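Local coordinates for protein EDTA monooxygenase (EDTA-degrading bacterium BNC1, PDB 5DQP) that probably oxidises EDTA as an FMN-dependent monooxygenase of the bacterial luciferase family, a step in EDTA degradation, and physically interacts with a partner flavin reductase, at residues A[363-366]-A[367-371]; A[390-393]-A[394-398]; A[401-405]-A[406-410]. All blocks are in the same frame, centred on the assembly; numbering follows the deposited sequence.

Interaction 1 (A[363-366]-A[367-371]); sequences DQVA and DRLID
Leu-369 stands one helical turn beyond Val-365, and its side chain runs back over that turn. Its CB spans the two carbonyls beneath it, 3.6 Å from both Val-365 O and Ala-366 O. With CG set beside its own backbone N (chi1 -61°), the branch point comes over Val-365 O at 3.2 Å, the same oxygen that accepts the amide N of Leu-369 at 2.8 Å in a nearly straight bond. Farther out, CD1 meets CG1 of Val-365 at 4.1 Å, the two side chains lying side by side and pointing the same way, while CD2 lies beyond Val-365 O, at 4.1 Å. An alanine at Leu-369 would keep the backbone bond but is likely to open a gap between Val-365 CG1 and Phe-267.

The polar side of the same helix is handled differently. Arg-368 bends at chi3, and a water that accepts from its NE (3.0 Å) donates weakly to Gln-364 O, while NH2 goes on to a salt bridge with Glu-344 at the end of helix 331-344. A long, flexible arginine suits this partly exposed flank, where it can reach Glu-344, as small Ala-366 suits a tight interface. Helix 362-374 thus rests Val-365 and Leu-369 on Ile-271 and Phe-267 of strand 262-271, and Ala-366 and Ile-370 on helix 390-405.

Interaction 2 (A[390-393]-A[394-398]); sequences DALE and IFVDQ
The carboxylates of Glu-393 and Asp-397, one turn apart on helix 390-405, point the same way but are turned almost at right angles, their planes 85° apart. Over one face of the Asp-397 carboxylate lies Glu-393 O, 3.1 Å from CG, and Glu-393 CG comes to OD2 on the same side at 3.5 Å. Between the acids sits a water that donates one hydrogen to Glu-393 OE2 at 2.6 Å and the other to Asp-397 OD2 at 2.5 Å, meeting OD2 close to the carboxylate plane. Glu-393 reaches it with an extended chain, its CG swung opposite the backbone N (chi1 -172°). The other flat group, the ring of Phe-395, leaves this turn altogether. Its CB rests 3.6 Å from Leu-392 O, and the ring runs on to Ile-271 of strand 262-271 and Leu-369 of helix 362-374, where a large aromatic suits the buried interface.

Beneath these side chains the amides of Ile-394 to Asp-397 each bond four residues back, the last, Asp-397 N to Glu-393 O, at 2.8 Å; the helix then widens into a pi-type turn at 395-398. Branched Val-396 and Leu-392 share another side, with CG2 and CD1 4.4 Å apart, and Val-396 also touches Ile-44 of helix 35-47.

The nearest charged oxygens of the acid pair, Glu-393 OE2 and Asp-397 OD2, are 4.3 Å apart, so repulsion would be expected. The bridging water probably screens part of it, and the salt bridge from Asp-397 OD1 to Arg-47 supplies an opposing charge that would favour keeping the aspartate ionised.

Interaction 3 (A[401-405]-A[406-410]); sequences PILQS and RGVFP
Gln-404 O is gripped twice: Gly-407 N donates to it at 3.0 Å from above its carbonyl plane, and a water donates to it as well. With the second bond, Val-408 N to Leu-403 O at 3.2 Å, this makes a Schellman motif, the classic way to end a helix, here helix 390-405. The two bonds differ in approach, for Val-408 N comes nearly along the C=O axis of Leu-403. Gly-407 suits the turn because its phi is positive (83°), and a beta carbon there would be jammed against the carbonyl oxygen of Arg-406.

The apolar contact that usually accompanies the motif is present too. Leu-403 CB meets CG2 of Val-408 at 4.0 Å, the side chains crossing obliquely, and also CB of Phe-409, and the buried Leu-403 and Phe-409 both continue onto Leu-8 of strand 7-11. On the neighbouring face of the last turn, Ile-402 CG2 covers one face of the Arg-406 guanidinium, whose NH1 makes a long, weak ion pair with Asp-367 of helix 362-374.

Beyond the turn, Gln-404 holds the departing chain. Its extended side chain passes the edge of the Phe-409 ring, CG lying 4.1 Å from CD2, and NE2 donates to Pro-410 O at 2.9 Å. An amide suits this place, pairing an aliphatic stem with a donor at the end. The water on Gln-404 O also donates to Phe-409 O, tying the loop to the helix a second time. CD of the next residue, Pro-410, sits 3.2 Å above the plane of the Phe-409 ring, offset toward the rim.

Interaction 1 comes first along the chain, on helix 362-374; interactions 2 and 3 follow on helix 390-405, the latter at its C-terminal end. Strand 380-383 lies between the two helices in sequence, and both helices belong to the outer layer of a TIM-barrel-like fold whose parallel strands they cover. The centre of interaction 1 is about 15 Å from that of interaction 2 and about 11 Å from that of interaction 3. The helices touch where Leu-369 CD1 meets Phe-395 CZ at 4.0 Å and Ala-366 CB meets Ile-402 CG2 at 3.6 Å. All three lie away from the predicted FMN-binding residues and join the two helices to each other and to strands 262-271 and 7-11.

Interaction 1 (A[363-366]-A[367-371])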
# COMPACT_ATOMS: atom_id res chain seq x y z
N ASP A 363 -9.51 33.33 13.80
CA ASP A 363 -9.41 33.53 15.24
C ASP A 363 -10.51 32.78 15.99
O ASP A 363 -10.27 32.26 17.08
CB ASP A 363 -9.47 35.03 15.57
CG ASP A 363 -8.12 35.72 15.39
OD1 ASP A 363 -7.21 35.50 16.23
OD2 ASP A 363 -7.97 36.47 14.39
N GLN A 364 -11.73 32.74 15.43
CA GLN A 364 -12.83 32.06 16.10
C GLN A 364 -12.58 30.56 16.16
O GLN A 364 -12.86 29.91 17.18
CB GLN A 364 -14.17 32.34 15.38
CG GLN A 364 -14.72 33.76 15.59
CD GLN A 364 -15.86 34.10 14.62
OE1 GLN A 364 -15.84 33.70 13.45
NE2 GLN A 364 -16.85 34.83 15.11
N VAL A 365 -12.02 30.00 15.10
CA VAL A 365 -11.72 28.57 15.11
C VAL A 365 -10.60 28.27 16.11
O VAL A 365 -10.71 27.34 16.92
CB VAL A 365 -11.37 28.10 13.69
CG1 VAL A 365 -10.81 26.65 13.74
CG2 VAL A 365 -12.61 28.21 12.80
N ALA A 366 -9.52 29.07 16.08
CA ALA A 366 -8.42 28.86 17.01
C ALA A 366 -8.89 28.98 18.45
O ALA A 366 -8.51 28.17 19.30
CB ALA A 366 -7.27 29.86 16.75
N ASP A 367 -9.73 29.99 18.73
CA ASP A 367 -10.29 30.15 20.07
C ASP A 367 -11.09 28.93 20.48
O ASP A 367 -10.98 28.48 21.62
CB ASP A 367 -11.18 31.40 20.15
CG ASP A 367 -10.39 32.69 19.93
OD1 ASP A 367 -9.15 32.59 19.77
OD2 ASP A 367 -11.02 33.78 19.90
N ARG A 368 -11.90 28.38 19.58
CA ARG A 368 -12.64 27.16 19.92
C ARG A 368 -11.69 25.98 20.13
O ARG A 368 -11.83 25.23 21.10
CB ARG A 368 -13.68 26.84 18.84
CG ARG A 368 -14.62 25.72 19.28
CD ARG A 368 -15.53 25.24 18.17
NE ARG A 368 -16.39 26.29 17.64
CZ ARG A 368 -17.65 26.48 18.03
NH1 ARG A 368 -18.39 27.45 17.47
NH2 ARG A 368 -18.17 25.72 18.99
N LEU A 369 -10.70 25.79 19.25
CA LEU A 369 -9.76 24.70 19.45
C LEU A 369 -9.06 24.81 20.81
O LEU A 369 -8.97 23.83 21.55
CB LEU A 369 -8.72 24.66 18.34
CG LEU A 369 -9.36 24.43 16.95
CD1 LEU A 369 -8.30 24.19 15.86
CD2 LEU A 369 -10.35 23.30 16.96
N ILE A 370 -8.55 26.00 21.13
CA ILE A 370 -7.81 26.19 22.37
C ILE A 370 -8.74 26.00 23.56
O ILE A 370 -8.33 25.49 24.61
CB ILE A 370 -7.15 27.58 22.41
CG1 ILE A 370 -6.07 27.72 21.33
CG2 ILE A 370 -6.60 27.86 23.82
CD1 ILE A 370 -5.41 29.13 21.27
N ASP A 371 -9.99 26.43 23.41
CA ASP A 371 -10.95 26.26 24.49
C ASP A 371 -11.14 24.79 24.82
O ASP A 371 -11.05 24.38 25.99
CB ASP A 371 -12.29 26.90 24.12
CG ASP A 371 -13.27 26.89 25.30
OD1 ASP A 371 -12.82 27.16 26.43
OD2 ASP A 371 -14.47 26.58 25.12
O HOH W 1 -15.11 28.55 16.07

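Interaction 2 (A[390-393]-A[394-398])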
# COMPACT_ATOMS: atom_id res chain seq x y z
N ASP A 390 -7.58 23.47 -1.13
CA ASP A 390 -7.80 24.89 -0.89
C ASP A 390 -8.10 25.19 0.58
O ASP A 390 -7.52 26.12 1.15
CB ASP A 390 -8.94 25.44 -1.78
CG ASP A 390 -8.61 25.37 -3.29
OD1 ASP A 390 -7.93 24.41 -3.72
OD2 ASP A 390 -9.05 26.25 -4.07
N ALA A 391 -9.02 24.43 1.19
CA ALA A 391 -9.43 24.75 2.57
C ALA A 391 -8.38 24.34 3.58
O ALA A 391 -8.26 24.97 4.64
CB ALA A 391 -10.77 24.12 2.93
N LEU A 392 -7.60 23.30 3.29
CA LEU A 392 -6.50 23.02 4.20
C LEU A 392 -5.44 24.10 4.10
O LEU A 392 -4.81 24.44 5.10
CB LEU A 392 -5.91 21.64 3.91
CG LEU A 392 -4.82 21.11 4.83
CD1 LEU A 392 -5.38 21.04 6.25
CD2 LEU A 392 -4.42 19.72 4.31
N GLU A 393 -5.24 24.66 2.91
CA GLU A 393 -4.30 25.76 2.76
C GLU A 393 -4.72 26.96 3.62
O GLU A 393 -3.88 27.57 4.31
CB GLU A 393 -4.20 26.12 1.27
CG GLU A 393 -3.12 27.12 0.87
CD GLU A 393 -2.90 27.18 -0.66
OE1 GLU A 393 -3.47 26.35 -1.42
OE2 GLU A 393 -2.14 28.07 -1.11
N ILE A 394 -6.01 27.28 3.63
CA ILE A 394 -6.53 28.33 4.51
C ILE A 394 -6.27 27.99 5.97
O ILE A 394 -5.85 28.84 6.76
CB ILE A 394 -8.04 28.54 4.25
CG1 ILE A 394 -8.28 28.98 2.81
CG2 ILE A 394 -8.63 29.58 5.22
CD1 ILE A 394 -7.62 30.29 2.46
N PHE A 395 -6.61 26.76 6.39
CA PHE A 395 -6.37 26.39 7.78
C PHE A 395 -4.89 26.54 8.14
O PHE A 395 -4.54 27.18 9.13
CB PHE A 395 -6.86 24.96 8.04
CG PHE A 395 -6.85 24.60 9.49
CD1 PHE A 395 -5.68 24.15 10.08
CD2 PHE A 395 -7.98 24.75 10.27
CE1 PHE A 395 -5.64 23.83 11.43
CE2 PHE A 395 -7.97 24.44 11.60
CZ PHE A 395 -6.78 23.97 12.19
N VAL A 396 -4.00 25.99 7.31
CA VAL A 396 -2.57 26.05 7.61
C VAL A 396 -2.03 27.49 7.54
O VAL A 396 -1.13 27.86 8.30
CB VAL A 396 -1.80 25.12 6.65
CG1 VAL A 396 -0.31 25.52 6.61
CG2 VAL A 396 -1.97 23.65 7.04
N ASP A 397 -2.53 28.29 6.60
CA ASP A 397 -2.02 29.65 6.46
C ASP A 397 -2.53 30.58 7.55
O ASP A 397 -1.86 31.56 7.88
CB ASP A 397 -2.42 30.27 5.12
CG ASP A 397 -1.68 29.67 3.93
OD1 ASP A 397 -0.63 29.01 4.13
OD2 ASP A 397 -2.16 29.91 2.78
N GLN A 398 -3.73 30.35 8.07
CA GLN A 398 -4.36 31.36 8.91
C GLN A 398 -4.74 30.88 10.30
O GLN A 398 -4.78 31.69 11.21
CB GLN A 398 -5.60 31.93 8.20
CG GLN A 398 -5.21 32.49 6.81
CD GLN A 398 -6.37 33.04 6.01
OE1 GLN A 398 -7.22 33.74 6.54
NE2 GLN A 398 -6.39 32.73 4.71
O HOH W 2 -0.85 29.42 0.65

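Interaction 3 (A[401-405]-A[406-410])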
# COMPACT_ATOMS: atom_id res chain seq x y z
N PRO A 401 -0.86 29.47 12.37
CA PRO A 401 0.03 30.50 12.95
C PRO A 401 -0.55 31.15 14.21
O PRO A 401 0.21 31.54 15.11
CB PRO A 401 0.20 31.49 11.80
CG PRO A 401 -0.05 30.66 10.57
CD PRO A 401 -1.18 29.79 10.96
N ILE A 402 -1.88 31.26 14.31
CA ILE A 402 -2.49 31.71 15.55
C ILE A 402 -2.17 30.72 16.66
O ILE A 402 -1.69 31.10 17.73
CB ILE A 402 -4.02 31.89 15.37
CG1 ILE A 402 -4.31 32.88 14.22
CG2 ILE A 402 -4.65 32.35 16.69
CD1 ILE A 402 -5.82 33.23 14.05
N LEU A 403 -2.40 29.43 16.40
CA LEU A 403 -2.11 28.42 17.40
C LEU A 403 -0.65 28.44 17.79
O LEU A 403 -0.32 28.19 18.96
CB LEU A 403 -2.49 27.02 16.90
CG LEU A 403 -3.99 26.77 16.58
CD1 LEU A 403 -4.19 25.38 16.01
CD2 LEU A 403 -4.89 27.00 17.80
N GLN A 404 0.25 28.70 16.83
CA GLN A 404 1.66 28.75 17.18
C GLN A 404 1.98 30.00 18.01
O GLN A 404 2.71 29.92 19.00
CB GLN A 404 2.53 28.68 15.92
CG GLN A 404 2.60 27.29 15.29
CD GLN A 404 2.93 27.35 13.81
OE1 GLN A 404 2.84 28.42 13.20
NE2 GLN A 404 3.28 26.21 13.21
N SER A 405 1.43 31.16 17.65
CA SER A 405 1.61 32.35 18.50
C SER A 405 1.08 32.11 19.90
O SER A 405 1.68 32.53 20.90
CB SER A 405 0.89 33.57 17.92
OG SER A 405 1.28 33.79 16.59
N ARG A 406 -0.08 31.47 19.98
CA ARG A 406 -0.67 31.18 21.27
C ARG A 406 0.20 30.26 22.13
O ARG A 406 -0.08 30.13 23.32
CB ARG A 406 -2.06 30.57 21.04
CG ARG A 406 -3.01 31.54 20.33
CD ARG A 406 -3.64 32.49 21.31
NE ARG A 406 -3.91 33.79 20.74
CZ ARG A 406 -5.13 34.29 20.56
NH1 ARG A 406 -6.20 33.57 20.93
NH2 ARG A 406 -5.25 35.50 20.03
N GLY A 407 1.23 29.65 21.56
CA GLY A 407 2.08 28.78 22.36
C GLY A 407 1.57 27.36 22.54
O GLY A 407 2.10 26.63 23.38
N VAL A 408 0.57 26.94 21.77
CA VAL A 408 -0.06 25.63 21.98
C VAL A 408 0.23 24.66 20.84
O VAL A 408 -0.26 23.52 20.89
CB VAL A 408 -1.58 25.77 22.17
CG1 VAL A 408 -1.86 26.79 23.24
CG2 VAL A 408 -2.28 26.14 20.84
N PHE A 409 0.98 25.08 19.82
CA PHE A 409 1.27 24.26 18.65
C PHE A 409 2.68 24.52 18.12
O PHE A 409 3.08 25.67 17.98
CB PHE A 409 0.26 24.50 17.52
CG PHE A 409 0.27 23.42 16.52
CD1 PHE A 409 -0.20 22.15 16.88
CD2 PHE A 409 0.86 23.60 15.26
CE1 PHE A 409 -0.14 21.08 15.99
CE2 PHE A 409 0.93 22.51 14.35
CZ PHE A 409 0.43 21.27 14.73
N PRO A 410 3.43 23.48 17.77
CA PRO A 410 4.85 23.68 17.44
C PRO A 410 5.08 24.37 16.10
O PRO A 410 4.28 24.27 15.17
CB PRO A 410 5.42 22.25 17.42
CG PRO A 410 4.24 21.42 17.01
CD PRO A 410 3.02 22.08 17.59
O HOH W 3 3.97 27.25 19.65